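Local coordinates for protein glutaconate CoA-transferase subunit A (Acidaminococcus fermentans, PDB 1POI) that catalyses the transfer of coenzyme A from acetyl-CoA to (R)-2-hydroxyglutarate and related acids such as glutaconate, a step of glutamate degradation by the hydroxyglutarate pathway, at residues P31-F36 with K285-Y290; S77-V82 with V262-S267; H178-S183 with R189-K194; G243-Q248 with D254-F259. One frame throughout, in Å; residues are numbered along the deposited sequence.

Overall arrangement
Interactions 1, 3 and 4 are buried, whereas interaction 2 is only partly so, its centre lying about 17 Å from the centre of the chain. Interaction 1 makes no hydrogen bond between its two segments and relies on ring and methyl contacts; interaction 2 rests on one threonine-aspartate bond. Interactions 3 and 4 each bury more than twice as much surface and combine backbone bonds with buried polar side chains. Interactions 2 and 4 both use helix 257-266. Interactions 1 and 4 are joined where Tyr290 OH meets His245 ND1, at 2.9 Å, and where Ala33 N probably bonds to Gly243 O. His178 of interaction 3 packs against Pro31, Gly243 and Ala244.

Interaction 1: residues P31-F36 with K285-Y290; sequences PYAAVF and KDHDEY
The methyl group of Ala33 lies over one face of the His287 imidazole, and two turns of helix are brought together around this point. Ala33 CB stands 3.8 Å from the centroid of the His287 ring and is displaced toward its rim, a CH-pi contact in which ND1 of His287 is the nearest ring atom, 3.5 Å from Ala33 CB. With CG anti to the backbone N (chi1 -169°), the imidazole reaches across to the alanine although its CB does not start out in that direction. The far nitrogen, NE2, is hydrogen-bonded to Pro241 O, which probably helps to set the rotation of the ring.

One turn further along each helix, Phe36 and Tyr290 form an oblique aromatic pair. Their planes are almost perpendicular, at 83°, and the centroids are 5.4 Å apart. The touch is between ring carbons, Phe36 CE2 and Tyr290 CE1 at 3.6 Å. The phenol continues past the phenylalanine, and its OH is hydrogen-bonded to His245 ND1, so the same side chain is apolar along one flank and polar at its end.

At the start of helix 287-294, Asp286 serves as N-cap: its OD1 accepts from Glu289 N at 3.2 Å. Ala33 and His287 lie in the first turns of helices 32-40 and 287-294, which are far apart in sequence. Helix 32-40 packs its other sides on strands 19-22 and 174-179 of the parallel sheet and on helix 55-62, while helix 287-294 meets it through Ala33 and Phe36.

Interaction 2: residues S77-V82 with V262-S267; sequences SGVTNV and VYDKVS
Thr80 donates its hydroxyl to the carboxylate of Asp264, OG1 to OD1 at 3.2 Å, in the one hydrogen bond between the loop 77-82 and the helical turn 262-267. The hydroxyl meets OD1 on the anti side of the carboxylate, 18° out of its plane. Thr80 CG2 comes alongside the same oxygen, 3.6 Å from Asp264 OD1. Beside the threonine, Val79 uses one branch, CG1, to touch the aspartate stem at CB, 3.7 Å away; a chi1 of -179° turns this branch away from the valine's own N and out to the helix. Asp264 is therefore held at its methylene by a valine and at its carboxylate by a threonine.

Here a loop leading from strand 73-74 to helix 84-92 packs against the last turns of helix 257-266. The stronger partner of Asp264 OD1 is Arg84, at the start of helix 84-92, which forms a salt bridge through NH2 and probably helps to orient the carboxylate toward the loop. Farther out, the helix end is closed by Ser267, whose OG and N reach Tyr263 O from opposite faces of its plane. The Tyr263 ring, with Ser267 CB above one face, is held at its hydroxyl by Asp58 and meets Phe276 of helix 270-282 edge-to-face.

Interaction 3: residues H178-S183 with R189-K194; sequences HAQQAS and RIWGGK
Arg189 O takes two backbone N-H groups at once, those of Gln180 and Gln181, and this double use marks a classic beta bulge: both glutamines face the single residue Arg189. The bond from Gln181 N is nearly straight at 3.3 Å from Arg189 O, while the one from Gln180 N is weak and bent. Arg189 N donates to Gln181 O at 2.8 Å, completing the antiparallel hydrogen-bonded pair. The bulge falls where the chain turns a corner, as strand 174-179 of the central parallel sheet passes into strand 181-182 of a small mixed sheet.

The two glutamines grip Trp191 in different ways. Gln180 lies over the indole, its CB 3.7 Å from the centroid of the six-membered ring, with its amide stacked on the ring system at 14° between planes. A bend at chi2 (83°) folds the amide back, and OE1 of Gln180 accepts from the backbone N of Trp191 at 3.1 Å, the donor standing above the amide plane. NE2 of Gln180 is held by Tyr250 O.

Gln181 instead comes to the indole edge. Its side chain shares a face of the small sheet with that of Arg189, whose CD is 3.2 Å from Gln181 OE1, while Arg189 NE is bonded to Asn227. Just before the bulge in sequence, Ala179 CB touches Ile190 CG1. The indole N-H of Trp191 reaches the same glutamine oxygen, NE1 to Gln181 OE1 at 3.0 Å, with the oxygen almost in the ring plane but the donor above the plane of the amide.

Interaction 4: residues G243-Q248 with D254-F259; sequences GAHPSQ and DYDNPF
His245 sends NE2 to Asp256 OD2 at 2.7 Å, from above the carboxylate plane and with ring and carboxylate planes 78° apart. A chi1 of -180° swings the imidazole away from its own backbone N and over to this acid, its ND1 being used by Tyr290 of helix 287-294. The same ring turns its edge to the face of Phe259 in a T-shaped pair, His245 CE1 lying 3.6 Å from Phe259 CD2.

Pro246, which follows a cis peptide bond, rests its CB against Phe259 CD1 and offers its carbonyl O to Asp256 N at 3.1 Å. Asp256 is the N-cap of helix 257-266: OD1 accepts from Phe259 N, 3.1 Å away, and also forms a salt bridge with Arg298. One carboxylate thus caps a helix and binds the histidine of the preceding loop; the helix start and the arginine would probably favour its charged form.

At Ser247 the chain is braced internally by a bond from its N to Ala244 O. Gln248 extends over Tyr255, the amide stacked on the ring with planes 25° apart and Gln248 CG 3.5 Å from Tyr255 CD2. Its NE2 makes a weak bond to Asp254 OD1, which accepts a second hydrogen bond from Tyr255 N. The stronger partners of this polar cluster lie on the chain of another protein: Gln248 NE2 and Tyr255 OH each bond to an acidic side chain, and Asp254 OD2 forms a salt bridge with a basic one.

Interaction 1: residues P31-F36 with K285-Y290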
loop_
_atom_site.group_PDB
_atom_site.type_symbol
_atom_site.label_atom_id
_atom_site.label_comp_id
_atom_site.label_asym_id
_atom_site.label_seq_id
_atom_site.Cartn_x
_atom_site.Cartn_y
_atom_site.Cartn_z
ATOM N N PRO A 31 13.084 17.812 -16.485
ATOM C CA PRO A 31 12.908 18.957 -15.580
ATOM C C PRO A 31 12.614 20.293 -16.311
ATOM O O PRO A 31 13.478 21.186 -16.394
ATOM C CB PRO A 31 14.234 18.979 -14.828
ATOM C CG PRO A 31 15.206 18.560 -15.919
ATOM C CD PRO A 31 14.497 17.396 -16.559
ATOM N N TYR A 32 11.374 20.458 -16.777
ATOM C CA TYR A 32 10.967 21.669 -17.502
ATOM C C TYR A 32 10.883 22.973 -16.707
ATOM O O TYR A 32 11.422 23.980 -17.148
ATOM C CB TYR A 32 9.662 21.443 -18.276
ATOM C CG TYR A 32 9.896 20.821 -19.630
ATOM C CD1 TYR A 32 10.345 21.586 -20.685
ATOM C CD2 TYR A 32 9.725 19.462 -19.840
ATOM C CE1 TYR A 32 10.629 21.023 -21.899
ATOM C CE2 TYR A 32 10.012 18.896 -21.057
ATOM C CZ TYR A 32 10.466 19.686 -22.078
ATOM O OH TYR A 32 10.817 19.136 -23.285
ATOM N N ALA A 33 10.236 22.977 -15.542
ATOM C CA ALA A 33 10.144 24.226 -14.774
ATOM C C ALA A 33 11.523 24.866 -14.659
ATOM O O ALA A 33 11.698 26.042 -14.977
ATOM C CB ALA A 33 9.572 23.980 -13.393
ATOM N N ALA A 34 12.505 24.030 -14.319
ATOM C CA ALA A 34 13.899 24.429 -14.152
ATOM C C ALA A 34 14.505 24.920 -15.453
ATOM O O ALA A 34 15.105 25.988 -15.482
ATOM C CB ALA A 34 14.716 23.270 -13.615
ATOM N N VAL A 35 14.395 24.137 -16.518
ATOM C CA VAL A 35 14.962 24.561 -17.786
ATOM C C VAL A 35 14.420 25.935 -18.163
ATOM O O VAL A 35 15.057 26.700 -18.887
ATOM C CB VAL A 35 14.708 23.529 -18.882
ATOM C CG1 VAL A 35 14.926 24.131 -20.277
ATOM C CG2 VAL A 35 15.645 22.380 -18.684
ATOM N N PHE A 36 13.268 26.285 -17.621
ATOM C CA PHE A 36 12.718 27.586 -17.918
ATOM C C PHE A 36 13.495 28.678 -17.216
ATOM O O PHE A 36 13.798 29.690 -17.824
ATOM C CB PHE A 36 11.233 27.664 -17.552
ATOM C CG PHE A 36 10.324 27.321 -18.687
ATOM C CD1 PHE A 36 10.767 26.506 -19.722
ATOM C CD2 PHE A 36 9.029 27.837 -18.740
ATOM C CE1 PHE A 36 9.943 26.208 -20.809
ATOM C CE2 PHE A 36 8.194 27.546 -19.830
ATOM C CZ PHE A 36 8.657 26.726 -20.866
ATOM N N LYS A 285 6.769 35.451 -14.861
ATOM C CA LYS A 285 7.556 35.686 -13.647
ATOM C C LYS A 285 8.018 34.444 -12.896
ATOM O O LYS A 285 9.060 34.458 -12.244
ATOM C CB LYS A 285 6.773 36.565 -12.673
ATOM C CG LYS A 285 7.543 36.928 -11.416
ATOM C CD LYS A 285 6.647 37.524 -10.336
ATOM C CE LYS A 285 7.440 37.770 -9.040
ATOM N NZ LYS A 285 6.599 38.207 -7.877
ATOM N N ASP A 286 7.208 33.398 -12.913
ATOM C CA ASP A 286 7.552 32.169 -12.211
ATOM C C ASP A 286 6.678 31.013 -12.668
ATOM O O ASP A 286 5.769 31.207 -13.483
ATOM C CB ASP A 286 7.427 32.366 -10.704
ATOM C CG ASP A 286 6.075 32.850 -10.297
ATOM O OD1 ASP A 286 5.182 32.859 -11.158
ATOM O OD2 ASP A 286 5.886 33.205 -9.110
ATOM N N HIS A 287 6.944 29.827 -12.119
ATOM C CA HIS A 287 6.225 28.608 -12.482
ATOM C C HIS A 287 4.714 28.688 -12.212
ATOM O O HIS A 287 3.907 28.188 -12.999
ATOM C CB HIS A 287 6.839 27.386 -11.790
ATOM C CG HIS A 287 6.319 26.084 -12.315
ATOM N ND1 HIS A 287 6.542 25.659 -13.606
ATOM C CD2 HIS A 287 5.627 25.091 -11.706
ATOM C CE1 HIS A 287 6.011 24.461 -13.767
ATOM N NE2 HIS A 287 5.451 24.092 -12.630
ATOM N N ASP A 288 4.329 29.298 -11.102
ATOM C CA ASP A 288 2.929 29.442 -10.826
ATOM C C ASP A 288 2.252 30.067 -12.054
ATOM O O ASP A 288 1.293 29.513 -12.569
ATOM C CB ASP A 288 2.731 30.287 -9.572
ATOM C CG ASP A 288 2.833 29.460 -8.301
ATOM O OD1 ASP A 288 3.128 28.253 -8.393
ATOM O OD2 ASP A 288 2.575 29.989 -7.207
ATOM N N GLU A 289 2.825 31.145 -12.586
ATOM C CA GLU A 289 2.297 31.822 -13.765
ATOM C C GLU A 289 2.113 30.878 -14.927
ATOM O O GLU A 289 1.207 31.053 -15.749
ATOM C CB GLU A 289 3.226 32.950 -14.212
ATOM C CG GLU A 289 3.289 34.089 -13.240
ATOM C CD GLU A 289 3.320 35.444 -13.905
ATOM O OE1 GLU A 289 3.673 35.537 -15.104
ATOM O OE2 GLU A 289 2.973 36.425 -13.211
ATOM N N TYR A 290 3.017 29.920 -15.040
ATOM C CA TYR A 290 2.946 28.942 -16.112
ATOM C C TYR A 290 1.707 28.057 -15.885
ATOM O O TYR A 290 0.917 27.817 -16.803
ATOM C CB TYR A 290 4.233 28.112 -16.119
ATOM C CG TYR A 290 4.298 27.005 -17.151
ATOM C CD1 TYR A 290 4.674 27.272 -18.456
ATOM C CD2 TYR A 290 4.050 25.669 -16.800
ATOM C CE1 TYR A 290 4.811 26.263 -19.382
ATOM C CE2 TYR A 290 4.185 24.650 -17.735
ATOM C CZ TYR A 290 4.566 24.957 -19.021
ATOM O OH TYR A 290 4.703 23.958 -19.960
#

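Interaction 2: residues S77-V82 with V262-S267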
loop_
_atom_site.group_PDB
_atom_site.type_symbol
_atom_site.label_atom_id
_atom_site.label_comp_id
_atom_site.label_asym_id
_atom_site.label_seq_id
_atom_site.Cartn_x
_atom_site.Cartn_y
_atom_site.Cartn_z
ATOM N N SER A 77 10.343 12.650 -28.966
ATOM C CA SER A 77 9.843 11.357 -29.423
ATOM C C SER A 77 8.331 11.244 -29.536
ATOM O O SER A 77 7.609 11.417 -28.552
ATOM C CB SER A 77 10.379 10.250 -28.513
ATOM O OG SER A 77 11.737 10.463 -28.172
ATOM N N GLY A 78 7.864 10.928 -30.742
ATOM C CA GLY A 78 6.438 10.797 -30.988
ATOM C C GLY A 78 5.899 12.039 -31.668
ATOM O O GLY A 78 5.279 11.946 -32.720
ATOM N N VAL A 79 6.143 13.199 -31.061
ATOM C CA VAL A 79 5.720 14.478 -31.605
ATOM C C VAL A 79 6.765 15.013 -32.606
ATOM O O VAL A 79 6.468 15.176 -33.789
ATOM C CB VAL A 79 5.469 15.466 -30.486
ATOM C CG1 VAL A 79 5.004 16.788 -31.061
ATOM C CG2 VAL A 79 4.426 14.886 -29.528
ATOM N N THR A 80 7.989 15.273 -32.156
ATOM C CA THR A 80 9.031 15.737 -33.077
ATOM C C THR A 80 10.098 14.670 -33.245
ATOM O O THR A 80 10.793 14.321 -32.294
ATOM C CB THR A 80 9.738 17.014 -32.614
ATOM O OG1 THR A 80 8.783 17.962 -32.133
ATOM C CG2 THR A 80 10.471 17.615 -33.788
ATOM N N ASN A 81 10.252 14.202 -34.474
ATOM C CA ASN A 81 11.221 13.163 -34.813
ATOM C C ASN A 81 12.674 13.470 -34.514
ATOM O O ASN A 81 13.415 12.599 -34.076
ATOM C CB ASN A 81 11.116 12.808 -36.295
ATOM C CG ASN A 81 10.014 11.816 -36.577
ATOM O OD1 ASN A 81 9.382 11.276 -35.649
ATOM N ND2 ASN A 81 9.776 11.554 -37.863
ATOM N N VAL A 82 13.092 14.675 -34.892
ATOM C CA VAL A 82 14.454 15.182 -34.725
ATOM C C VAL A 82 14.248 16.630 -34.356
ATOM O O VAL A 82 13.757 17.390 -35.173
ATOM C CB VAL A 82 15.228 15.149 -36.071
ATOM C CG1 VAL A 82 16.677 15.576 -35.860
ATOM C CG2 VAL A 82 15.154 13.751 -36.691
ATOM N N VAL A 262 2.244 22.006 -30.515
ATOM C CA VAL A 262 2.427 23.434 -30.743
ATOM C C VAL A 262 3.917 23.639 -30.923
ATOM O O VAL A 262 4.364 24.098 -31.976
ATOM C CB VAL A 262 1.985 24.255 -29.533
ATOM C CG1 VAL A 262 2.291 25.701 -29.748
ATOM C CG2 VAL A 262 0.509 24.058 -29.287
ATOM N N TYR A 263 4.681 23.209 -29.915
ATOM C CA TYR A 263 6.130 23.317 -29.936
ATOM C C TYR A 263 6.721 22.696 -31.211
ATOM O O TYR A 263 7.642 23.262 -31.798
ATOM C CB TYR A 263 6.740 22.678 -28.679
ATOM C CG TYR A 263 8.240 22.887 -28.560
ATOM C CD1 TYR A 263 8.754 24.038 -27.972
ATOM C CD2 TYR A 263 9.139 21.978 -29.128
ATOM C CE1 TYR A 263 10.126 24.291 -27.966
ATOM C CE2 TYR A 263 10.512 22.217 -29.127
ATOM C CZ TYR A 263 10.996 23.378 -28.544
ATOM O OH TYR A 263 12.344 23.619 -28.543
ATOM N N ASP A 264 6.179 21.567 -31.659
ATOM C CA ASP A 264 6.692 20.906 -32.859
ATOM C C ASP A 264 6.688 21.809 -34.072
ATOM O O ASP A 264 7.607 21.766 -34.884
ATOM C CB ASP A 264 5.880 19.657 -33.196
ATOM C CG ASP A 264 6.150 19.136 -34.624
ATOM O OD1 ASP A 264 7.275 18.678 -34.911
ATOM O OD2 ASP A 264 5.229 19.179 -35.468
ATOM N N LYS A 265 5.615 22.574 -34.229
ATOM C CA LYS A 265 5.490 23.445 -35.381
ATOM C C LYS A 265 6.184 24.771 -35.135
ATOM O O LYS A 265 6.870 25.295 -36.008
ATOM C CB LYS A 265 4.010 23.619 -35.762
ATOM C CG LYS A 265 3.145 24.357 -34.748
ATOM C CD LYS A 265 2.775 25.746 -35.248
ATOM C CE LYS A 265 2.118 26.591 -34.153
ATOM N NZ LYS A 265 2.024 28.040 -34.561
ATOM N N VAL A 266 5.994 25.314 -33.942
ATOM C CA VAL A 266 6.621 26.558 -33.539
ATOM C C VAL A 266 8.148 26.529 -33.770
ATOM O O VAL A 266 8.703 27.400 -34.435
ATOM C CB VAL A 266 6.335 26.818 -32.069
ATOM C CG1 VAL A 266 7.319 27.789 -31.515
ATOM C CG2 VAL A 266 4.929 27.352 -31.908
ATOM N N SER A 267 8.811 25.486 -33.286
ATOM C CA SER A 267 10.257 25.347 -33.434
ATOM C C SER A 267 10.758 25.089 -34.857
ATOM O O SER A 267 11.918 24.691 -35.012
ATOM C CB SER A 267 10.759 24.204 -32.552
ATOM O OG SER A 267 10.224 22.962 -33.000
#

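Interaction 3: residues H178-S183 with R189-K194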
loop_
_atom_site.group_PDB
_atom_site.type_symbol
_atom_site.label_atom_id
_atom_site.label_comp_id
_atom_site.label_asym_id
_atom_site.label_seq_id
_atom_site.Cartn_x
_atom_site.Cartn_y
_atom_site.Cartn_z
ATOM N N HIS A 178 13.759 15.850 -11.872
ATOM C CA HIS A 178 12.413 16.076 -11.359
ATOM C C HIS A 178 11.832 14.808 -10.717
ATOM O O HIS A 178 11.777 13.759 -11.346
ATOM C CB HIS A 178 11.493 16.562 -12.481
ATOM C CG HIS A 178 10.153 16.990 -11.991
ATOM N ND1 HIS A 178 9.977 18.133 -11.247
ATOM C CD2 HIS A 178 8.962 16.356 -11.990
ATOM C CE1 HIS A 178 8.739 18.178 -10.791
ATOM N NE2 HIS A 178 8.103 17.108 -11.229
ATOM N N ALA A 179 11.356 14.905 -9.489
ATOM C CA ALA A 179 10.833 13.731 -8.821
ATOM C C ALA A 179 9.456 13.982 -8.220
ATOM O O ALA A 179 9.044 15.137 -8.072
ATOM C CB ALA A 179 11.800 13.316 -7.752
ATOM N N GLN A 180 8.761 12.911 -7.827
ATOM C CA GLN A 180 7.421 13.051 -7.262
ATOM C C GLN A 180 7.376 13.513 -5.825
ATOM O O GLN A 180 6.451 14.225 -5.440
ATOM C CB GLN A 180 6.602 11.780 -7.427
ATOM C CG GLN A 180 6.304 11.435 -8.866
ATOM C CD GLN A 180 7.449 10.709 -9.493
ATOM O OE1 GLN A 180 8.524 10.624 -8.911
ATOM N NE2 GLN A 180 7.222 10.114 -10.639
ATOM N N GLN A 181 8.351 13.115 -5.020
ATOM C CA GLN A 181 8.377 13.540 -3.611
ATOM C C GLN A 181 9.815 13.711 -3.115
ATOM O O GLN A 181 10.736 13.000 -3.568
ATOM C CB GLN A 181 7.675 12.514 -2.711
ATOM C CG GLN A 181 6.276 12.109 -3.126
ATOM C CD GLN A 181 5.805 10.901 -2.365
ATOM O OE1 GLN A 181 6.262 9.784 -2.623
ATOM N NE2 GLN A 181 4.908 11.109 -1.405
ATOM N N ALA A 182 9.992 14.633 -2.178
ATOM C CA ALA A 182 11.296 14.914 -1.599
ATOM C C ALA A 182 11.071 15.498 -0.217
ATOM O O ALA A 182 9.970 15.955 0.095
ATOM C CB ALA A 182 12.066 15.882 -2.467
ATOM N N SER A 183 12.069 15.370 0.646
ATOM C CA SER A 183 11.978 15.892 2.008
ATOM C C SER A 183 12.776 17.197 2.138
ATOM O O SER A 183 13.536 17.576 1.218
ATOM C CB SER A 183 12.529 14.855 2.993
ATOM O OG SER A 183 13.662 14.183 2.444
ATOM N N ARG A 189 12.333 10.709 -3.712
ATOM C CA ARG A 189 11.528 9.554 -4.118
ATOM C C ARG A 189 11.095 9.717 -5.576
ATOM O O ARG A 189 10.328 10.625 -5.885
ATOM C CB ARG A 189 10.249 9.485 -3.274
ATOM C CG ARG A 189 10.117 8.278 -2.370
ATOM C CD ARG A 189 8.878 8.407 -1.486
ATOM N NE ARG A 189 9.036 7.718 -0.203
ATOM C CZ ARG A 189 8.047 7.466 0.656
ATOM N NH1 ARG A 189 6.795 7.829 0.384
ATOM N NH2 ARG A 189 8.317 6.905 1.831
ATOM N N ILE A 190 11.610 8.868 -6.459
ATOM C CA ILE A 190 11.238 8.864 -7.867
ATOM C C ILE A 190 10.444 7.559 -8.184
ATOM O O ILE A 190 11.036 6.471 -8.229
ATOM C CB ILE A 190 12.472 8.822 -8.774
ATOM C CG1 ILE A 190 13.363 10.049 -8.556
ATOM C CG2 ILE A 190 12.039 8.681 -10.242
ATOM C CD1 ILE A 190 14.633 10.009 -9.428
ATOM N N TRP A 191 9.126 7.650 -8.379
ATOM C CA TRP A 191 8.318 6.476 -8.724
ATOM C C TRP A 191 8.587 6.050 -10.197
ATOM O O TRP A 191 8.755 6.897 -11.074
ATOM C CB TRP A 191 6.852 6.806 -8.599
ATOM C CG TRP A 191 6.440 7.537 -7.366
ATOM C CD1 TRP A 191 7.101 7.606 -6.171
ATOM C CD2 TRP A 191 5.223 8.275 -7.193
ATOM N NE1 TRP A 191 6.363 8.340 -5.256
ATOM C CE2 TRP A 191 5.206 8.759 -5.859
ATOM C CE3 TRP A 191 4.150 8.573 -8.032
ATOM C CZ2 TRP A 191 4.152 9.521 -5.350
ATOM C CZ3 TRP A 191 3.111 9.333 -7.525
ATOM C CH2 TRP A 191 3.117 9.799 -6.192
ATOM N N GLY A 192 8.603 4.754 -10.476
ATOM C CA GLY A 192 8.857 4.328 -11.836
ATOM C C GLY A 192 10.336 4.363 -12.157
ATOM O O GLY A 192 11.135 4.600 -11.273
ATOM N N GLY A 193 10.710 4.061 -13.397
ATOM C CA GLY A 193 12.109 4.079 -13.782
ATOM C C GLY A 193 12.772 5.421 -13.512
ATOM O O GLY A 193 12.145 6.471 -13.597
ATOM N N LYS A 194 14.059 5.384 -13.215
ATOM C CA LYS A 194 14.808 6.589 -12.901
ATOM C C LYS A 194 15.646 7.128 -14.042
ATOM O O LYS A 194 16.109 8.254 -13.973
ATOM C CB LYS A 194 15.761 6.316 -11.739
ATOM C CG LYS A 194 15.112 6.228 -10.399
ATOM C CD LYS A 194 14.671 4.838 -10.037
ATOM C CE LYS A 194 13.351 4.992 -9.301
ATOM N NZ LYS A 194 12.890 3.832 -8.493
#

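Interaction 4: residues G243-Q248 with D254-F259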
loop_
_atom_site.group_PDB
_atom_site.type_symbol
_atom_site.label_atom_id
_atom_site.label_comp_id
_atom_site.label_asym_id
_atom_site.label_seq_id
_atom_site.Cartn_x
_atom_site.Cartn_y
_atom_site.Cartn_z
ATOM N N GLY A 243 5.972 20.168 -12.690
ATOM C CA GLY A 243 7.241 20.685 -13.162
ATOM C C GLY A 243 7.831 19.955 -14.354
ATOM O O GLY A 243 8.811 20.423 -14.941
ATOM N N ALA A 244 7.267 18.805 -14.711
ATOM C CA ALA A 244 7.778 18.036 -15.847
ATOM C C ALA A 244 6.977 18.348 -17.077
ATOM O O ALA A 244 7.344 17.946 -18.171
ATOM C CB ALA A 244 7.715 16.529 -15.563
ATOM N N HIS A 245 5.880 19.080 -16.897
ATOM C CA HIS A 245 5.003 19.417 -18.008
ATOM C C HIS A 245 5.800 20.136 -19.067
ATOM O O HIS A 245 6.583 21.031 -18.750
ATOM C CB HIS A 245 3.830 20.274 -17.526
ATOM C CG HIS A 245 2.877 20.655 -18.615
ATOM N ND1 HIS A 245 3.198 21.558 -19.606
ATOM C CD2 HIS A 245 1.614 20.249 -18.876
ATOM C CE1 HIS A 245 2.178 21.687 -20.433
ATOM N NE2 HIS A 245 1.203 20.907 -20.011
ATOM N N PRO A 246 5.566 19.817 -20.344
ATOM C CA PRO A 246 4.640 18.867 -20.975
ATOM C C PRO A 246 4.998 17.369 -20.986
ATOM O O PRO A 246 4.423 16.625 -21.776
ATOM C CB PRO A 246 4.635 19.354 -22.420
ATOM C CG PRO A 246 6.060 19.668 -22.637
ATOM C CD PRO A 246 6.348 20.506 -21.383
ATOM N N SER A 247 5.962 16.921 -20.190
ATOM C CA SER A 247 6.324 15.513 -20.233
ATOM C C SER A 247 5.634 14.722 -19.132
ATOM O O SER A 247 5.112 15.306 -18.161
ATOM C CB SER A 247 7.840 15.353 -20.172
ATOM O OG SER A 247 8.331 15.737 -18.912
ATOM N N GLN A 248 5.607 13.398 -19.308
ATOM C CA GLN A 248 4.974 12.477 -18.347
ATOM C C GLN A 248 5.660 12.529 -16.992
ATOM O O GLN A 248 6.728 13.106 -16.836
ATOM C CB GLN A 248 5.016 11.028 -18.857
ATOM C CG GLN A 248 4.604 10.899 -20.280
ATOM C CD GLN A 248 4.545 9.490 -20.734
ATOM O OE1 GLN A 248 5.533 8.935 -21.229
ATOM N NE2 GLN A 248 3.371 8.879 -20.597
ATOM N N ASP A 254 0.090 12.447 -17.511
ATOM C CA ASP A 254 0.505 12.037 -18.837
ATOM C C ASP A 254 1.061 13.223 -19.664
ATOM O O ASP A 254 0.891 14.397 -19.276
ATOM C CB ASP A 254 -0.739 11.450 -19.487
ATOM C CG ASP A 254 -0.422 10.427 -20.531
ATOM O OD1 ASP A 254 0.713 10.432 -21.047
ATOM O OD2 ASP A 254 -1.321 9.605 -20.838
ATOM N N TYR A 255 1.724 12.952 -20.790
ATOM C CA TYR A 255 2.239 14.058 -21.576
ATOM C C TYR A 255 1.112 14.895 -22.142
ATOM O O TYR A 255 0.017 14.406 -22.369
ATOM C CB TYR A 255 3.209 13.640 -22.688
ATOM C CG TYR A 255 2.953 12.348 -23.439
ATOM C CD1 TYR A 255 1.679 11.961 -23.840
ATOM C CD2 TYR A 255 4.010 11.490 -23.724
ATOM C CE1 TYR A 255 1.468 10.738 -24.499
ATOM C CE2 TYR A 255 3.813 10.273 -24.382
ATOM C CZ TYR A 255 2.542 9.901 -24.761
ATOM O OH TYR A 255 2.381 8.680 -25.389
ATOM N N ASP A 256 1.390 16.169 -22.349
ATOM C CA ASP A 256 0.432 17.112 -22.880
ATOM C C ASP A 256 0.670 17.175 -24.372
ATOM O O ASP A 256 1.380 18.046 -24.846
ATOM C CB ASP A 256 0.678 18.476 -22.251
ATOM C CG ASP A 256 -0.415 19.444 -22.538
ATOM O OD1 ASP A 256 -0.803 19.545 -23.712
ATOM O OD2 ASP A 256 -0.895 20.118 -21.600
ATOM N N ASN A 257 0.066 16.255 -25.112
ATOM C CA ASN A 257 0.213 16.173 -26.563
ATOM C C ASN A 257 -0.134 17.393 -27.404
ATOM O O ASN A 257 0.466 17.600 -28.465
ATOM C CB ASN A 257 -0.531 14.984 -27.102
ATOM C CG ASN A 257 0.357 14.106 -27.906
ATOM O OD1 ASN A 257 0.217 14.044 -29.121
ATOM N ND2 ASN A 257 1.241 13.361 -27.241
ATOM N N PRO A 258 -1.212 18.121 -27.045
ATOM C CA PRO A 258 -1.538 19.312 -27.844
ATOM C C PRO A 258 -0.336 20.273 -27.739
ATOM O O PRO A 258 0.236 20.706 -28.751
ATOM C CB PRO A 258 -2.763 19.869 -27.124
ATOM C CG PRO A 258 -3.452 18.635 -26.650
ATOM C CD PRO A 258 -2.317 17.791 -26.121
ATOM N N PHE A 259 0.088 20.535 -26.499
ATOM C CA PHE A 259 1.225 21.408 -26.226
ATOM C C PHE A 259 2.476 20.966 -27.002
ATOM O O PHE A 259 3.061 21.758 -27.729
ATOM C CB PHE A 259 1.510 21.419 -24.739
ATOM C CG PHE A 259 2.441 22.498 -24.317
ATOM C CD1 PHE A 259 3.779 22.469 -24.691
ATOM C CD2 PHE A 259 1.986 23.549 -23.521
ATOM C CE1 PHE A 259 4.658 23.473 -24.276
ATOM C CE2 PHE A 259 2.856 24.562 -23.099
ATOM C CZ PHE A 259 4.191 24.523 -23.476
#